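Local coordinates for protein mialostatin (Ixodes ricinus, PDB 6ZTK) that inhibits papain-like cysteine cathepsins of the tick midgut and of the host, and so restrains the digestion of blood proteins, at residues A47-A50 with V51-Q54. Residues are numbered along the deposited sequence; the frame is centred on the assembly and turned at random. Where two conformers were deposited one is given.
With SO4 (sulfate ion), chain D.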
ATOM      1  N   ALA A  47      -2.220   2.237  -2.736  1.00 13.27           N
ATOM      2  CA  ALA A  47      -1.232   1.307  -2.167  1.00 13.00           C
ATOM      3  C   ALA A  47      -0.096   2.034  -1.478  1.00 14.83           C
ATOM      4  O   ALA A  47       0.342   1.643  -0.408  1.00 13.57           O
ATOM      5  CB  ALA A  47      -0.743   0.359  -3.257  1.00 14.62           C
ATOM      6  N   HIS A  48       0.369   3.126  -2.093  1.00 14.15           N
ATOM      7  CA  HIS A  48       1.416   3.951  -1.450  1.00 15.61           C
ATOM      8  C   HIS A  48       0.852   4.555  -0.147  1.00 14.63           C
ATOM      9  O   HIS A  48       1.572   4.584   0.856  1.00 14.88           O
ATOM     10  CB  HIS A  48       1.921   5.021  -2.400  1.00 15.62           C
ATOM     11  CG  HIS A  48       2.934   4.496  -3.365  1.00 18.05           C
ATOM     12  ND1 HIS A  48       4.241   4.201  -2.982  1.00 17.33           N
ATOM     13  CD2 HIS A  48       2.842   4.198  -4.685  1.00 17.64           C
ATOM     14  CE1 HIS A  48       4.873   3.667  -4.038  1.00 18.03           C
ATOM     15  NE2 HIS A  48       4.043   3.633  -5.080  1.00 17.90           N
ATOM     16  N   TYR A  49      -0.408   4.979  -0.169  1.00 13.86           N
ATOM     17  CA  TYR A  49      -1.011   5.467   1.083  1.00 14.37           C
ATOM     18  C   TYR A  49      -0.918   4.373   2.157  1.00 14.84           C
ATOM     19  O   TYR A  49      -0.499   4.591   3.284  1.00 13.86           O
ATOM     20  CB  TYR A  49      -2.428   5.983   0.916  1.00 15.00           C
ATOM     21  CG  TYR A  49      -3.005   6.331   2.242  1.00 16.05           C
ATOM     22  CD1 TYR A  49      -2.573   7.440   2.960  1.00 18.36           C
ATOM     23  CD2 TYR A  49      -3.986   5.528   2.809  1.00 18.96           C
ATOM     24  CE1 TYR A  49      -3.109   7.731   4.222  1.00 20.53           C
ATOM     25  CE2 TYR A  49      -4.530   5.838   4.039  1.00 19.88           C
ATOM     26  CZ  TYR A  49      -4.048   6.889   4.765  1.00 22.35           C
ATOM     27  OH  TYR A  49      -4.616   7.153   6.011  1.00 24.25           O
ATOM     28  N   ALA A  50      -1.315   3.141   1.805  1.00 13.41           N
ATOM     29  CA  ALA A  50      -1.346   2.051   2.775  1.00 13.56           C
ATOM     30  C   ALA A  50       0.040   1.857   3.363  1.00 13.94           C
ATOM     31  O   ALA A  50       0.217   1.716   4.555  1.00 13.90           O
ATOM     32  CB  ALA A  50      -1.850   0.788   2.102  1.00 13.24           C
ATOM     33  N   VAL A  51       1.085   1.756   2.520  1.00 12.48           N
ATOM     34  CA  VAL A  51       2.469   1.481   3.049  0.50 13.45           C
ATOM     35  C   VAL A  51       2.927   2.637   3.937  1.00 13.74           C
ATOM     36  O   VAL A  51       3.639   2.363   4.912  1.00 15.11           O
ATOM     37  CB  VAL A  51       3.566   1.208   1.986  0.50 13.54           C
ATOM     38  CG1 VAL A  51       3.208   0.025   1.130  0.50 12.74           C
ATOM     39  CG2 VAL A  51       4.015   2.386   1.156  0.50 14.68           C
ATOM     40  N   SER A  52       2.450   3.830   3.663  1.00 13.50           N
ATOM     41  CA  SER A  52       2.877   5.028   4.454  1.00 15.97           C
ATOM     42  C   SER A  52       2.371   4.907   5.892  1.00 16.43           C
ATOM     43  O   SER A  52       2.903   5.640   6.755  1.00 17.35           O
ATOM     44  CB  SER A  52       2.411   6.278   3.845  1.00 16.14           C
ATOM     45  OG  SER A  52       1.075   6.618   4.086  1.00 16.01           O
ATOM     46  N   THR A  53       1.355   4.086   6.164  1.00 14.57           N
ATOM     47  CA  THR A  53       0.751   3.983   7.526  1.00 15.04           C
ATOM     48  C   THR A  53       1.478   2.945   8.379  1.00 16.20           C
ATOM     49  O   THR A  53       1.128   2.768   9.564  1.00 17.03           O
ATOM     50  CB  THR A  53      -0.750   3.690   7.427  1.00 14.45           C
ATOM     51  OG1 THR A  53      -0.907   2.319   6.992  1.00 15.29           O
ATOM     52  CG2 THR A  53      -1.503   4.654   6.567  1.00 14.74           C
ATOM     53  N   GLN A  54       2.448   2.170   7.835  1.00 14.33           N
ATOM     54  CA  GLN A  54       3.013   1.001   8.499  1.00 14.29           C
ATOM     55  C   GLN A  54       4.398   1.310   9.038  1.00 14.42           C
ATOM     56  O   GLN A  54       5.378   1.386   8.267  1.00 17.05           O
ATOM     57  CB  GLN A  54       2.940  -0.175   7.554  1.00 16.79           C
ATOM     58  CG  GLN A  54       1.532  -0.453   7.065  1.00 16.66           C
ATOM     59  CD  GLN A  54       0.628  -0.917   8.195  1.00 15.62           C
ATOM     60  OE1 GLN A  54       0.919  -1.908   8.847  1.00 19.57           O
ATOM     61  NE2 GLN A  54      -0.417  -0.184   8.434  1.00 17.07           N
TER
HETATM   62  S   SO4 D 502       3.880   2.319  -8.209  1.00107.04           S
HETATM   63  O1  SO4 D 502       4.678   2.107  -7.023  1.00 90.21           O
HETATM   64  O2  SO4 D 502       2.978   1.202  -8.414  1.00 94.98           O
HETATM   65  O3  SO4 D 502       4.774   2.426  -9.333  1.00108.80           O
HETATM   66  O4  SO4 D 502       3.111   3.543  -8.093  1.00 69.13           O
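V51 N and S52 N bond the carbonyls of A47 and H48, and the N-H...O angle from V51 N to A47 O is 165°; this is the i to i+4 pattern of helix 41-52. One residue further on the pattern shifts: T53 N keeps a weak bond to Y49 O and donates mainly to A50 O at 3.1 Å, from above the carbonyl plane, an i to i+3 bond, as in a 3-10 turn.

Two hydroxyls cover the carbonyls of this turn. S52 OG donates to Y49 O over 2.7 Å; its chi1 of 80° sets the oxygen between its own N and carbonyl carbon, facing back along the helix. T53 OG1 likewise donates to A50 O, at 2.8 Å, giving that oxygen two donors from one residue. The same OG1 accepts a nearly straight bond from Q54 NE2 at 2.9 Å, in the plane of the amide.

Among nonpolar contacts, T53 CG2 makes a CH-pi contact over one face of the Y49 ring, 4.2 Å from its centroid and shifted toward the rim. A47 and V51 pack on V64 and F84 of the cystatin sheet.

At its edge the H48 ring meets a sulfate, probably from the crystallisation liquor: NE2 donates to O1 at 2.6 Å. With Y99 OH bonded to ND1, the two bonds fix the ring's orientation, while the hydroxyl bonds satisfy carbonyls where the regular helix pattern gives way.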